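Local structure of bartonella effector protein (Bep) substrate of VirB T4SS (Bartonella clarridgeiae, 4YK2) at residues A[104-107]-A[108-112]. The protein is a type IV secretion effector whose BID domain, the part described here, probably forms part of the signal for its translocation through the VirB system. Sequence-based numbering, arbitrary orientation. Where two conformers were deposited one is given.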
loop_
_atom_site.group_PDB
_atom_site.type_symbol
_atom_site.label_atom_id
_atom_site.label_comp_id
_atom_site.label_asym_id
_atom_site.label_seq_id
_atom_site.Cartn_x
_atom_site.Cartn_y
_atom_site.Cartn_z
ATOM N N LYS A 104 -12.293 -7.003 2.327
ATOM C CA LYS A 104 -11.732 -7.414 3.613
ATOM C C LYS A 104 -10.220 -7.255 3.672
ATOM O O LYS A 104 -9.616 -7.493 4.712
ATOM C CB LYS A 104 -12.095 -8.864 3.926
ATOM C CG LYS A 104 -13.549 -9.060 4.313
ATOM C CD LYS A 104 -13.899 -10.542 4.372
ATOM C CE LYS A 104 -15.404 -10.754 4.459
ATOM N NZ LYS A 104 -15.761 -12.201 4.481
ATOM N N ASN A 105 -9.605 -6.836 2.575
ATOM C CA ASN A 105 -8.160 -6.651 2.590
ATOM C C ASN A 105 -7.741 -5.195 2.477
ATOM O O ASN A 105 -6.556 -4.886 2.512
ATOM C CB ASN A 105 -7.520 -7.485 1.482
ATOM C CG ASN A 105 -7.308 -8.922 1.913
ATOM O OD1 ASN A 105 -6.313 -9.234 2.550
ATOM N ND2 ASN A 105 -8.266 -9.790 1.605
ATOM N N ILE A 106 -8.715 -4.297 2.359
ATOM C CA ILE A 106 -8.418 -2.876 2.279
ATOM C C ILE A 106 -7.714 -2.378 3.557
ATOM O O ILE A 106 -6.709 -1.663 3.481
ATOM C CB ILE A 106 -9.704 -2.091 1.971
ATOM C CG1 ILE A 106 -10.064 -2.292 0.489
ATOM C CG2 ILE A 106 -9.542 -0.621 2.290
ATOM C CD1 ILE A 106 -11.374 -1.685 0.080
ATOM N N SER A 107 -8.225 -2.769 4.724
ATOM C CA SER A 107 -7.598 -2.382 5.988
ATOM C C SER A 107 -6.091 -2.730 6.023
ATOM O O SER A 107 -5.259 -1.887 6.365
ATOM C CB SER A 107 -8.328 -3.050 7.160
ATOM O OG SER A 107 -7.800 -2.622 8.398
ATOM N N LYS A 108 -5.738 -3.954 5.635
ATOM C CA LYS A 108 -4.334 -4.352 5.688
ATOM C C LYS A 108 -3.516 -3.657 4.596
ATOM O O LYS A 108 -2.334 -3.382 4.798
ATOM C CB LYS A 108 -4.197 -5.876 5.592
ATOM C CG LYS A 108 -4.492 -6.620 6.913
ATOM C CD LYS A 108 -3.363 -6.465 7.941
ATOM C CE LYS A 108 -3.608 -7.310 9.195
ATOM N NZ LYS A 108 -2.399 -7.399 10.060
ATOM N N LEU A 109 -4.136 -3.344 3.459
ATOM C CA LEU A 109 -3.440 -2.590 2.416
ATOM C C LEU A 109 -3.080 -1.185 2.934
ATOM O O LEU A 109 -1.959 -0.712 2.756
ATOM C CB LEU A 109 -4.296 -2.500 1.139
ATOM C CG LEU A 109 -3.760 -1.674 -0.040
ATOM C CD1 LEU A 109 -2.342 -2.083 -0.424
ATOM C CD2 LEU A 109 -4.695 -1.794 -1.255
ATOM N N VAL A 110 -4.028 -0.528 3.593
ATOM C CA VAL A 110 -3.756 0.771 4.213
ATOM C C VAL A 110 -2.597 0.677 5.235
ATOM O O VAL A 110 -1.704 1.529 5.261
ATOM C CB VAL A 110 -5.045 1.331 4.860
ATOM C CG1 VAL A 110 -4.762 2.567 5.702
ATOM C CG2 VAL A 110 -6.115 1.618 3.763
ATOM N N GLU A 111 -2.600 -0.360 6.066
ATOM C CA GLU A 111 -1.538 -0.507 7.063
ATOM C C GLU A 111 -0.180 -0.686 6.410
ATOM O O GLU A 111 0.816 -0.146 6.882
ATOM C CB GLU A 111 -1.810 -1.687 7.994
ATOM C CG GLU A 111 -2.952 -1.453 8.952
ATOM C CD GLU A 111 -3.030 -2.519 10.029
ATOM O OE1 GLU A 111 -1.969 -3.062 10.422
ATOM O OE2 GLU A 111 -4.154 -2.815 10.475
ATOM N N ALA A 112 -0.137 -1.438 5.320
ATOM C CA ALA A 112 1.134 -1.691 4.654
ATOM C C ALA A 112 1.670 -0.410 4.024
ATOM O O ALA A 112 2.876 -0.174 4.010
ATOM C CB ALA A 112 0.984 -2.778 3.616
HETATM O O HOH W 1 -7.544 -6.024 5.890
HETATM O O HOH W 2 -5.746 -4.169 9.192
#
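L109 N, V110 N and E111 N donate in turn to N105 O, I106 O and S107 O, three successive i to i+4 bonds that run along the start of helix 106-123. The middle one, V110 N to I106 O at 2.9 Å, is the straightest, with an N-H...O angle of 170°. One step earlier the pattern is bridged by solvent: a water donates to K104 O and accepts from K108 N, each at 2.8 Å, in place of a direct bond. On the outer face, S107 and E111 meet through a second water. With S107 OG anti to the backbone N (chi1 -176°), the hydroxyl stands 2.7 Å from this water, which in turn donates to E111 OE2. In the four-helix bundle of the BID domain the other side of the helix packs inward: L109 lies against L76 of helix 69-78, while A112 meets Q37 and I41 of helix 21-49. V110 also reaches L76, and T77 beside it; V110 CG2 sits 3.3 Å from I106 O, whereas V110 CG2 and I106 CG2 are only loosely apposed at 4.4 Å. N105 turns its amide back toward Q101, ND2 donating to Q101 O, and its side chain rests on L44 and I47.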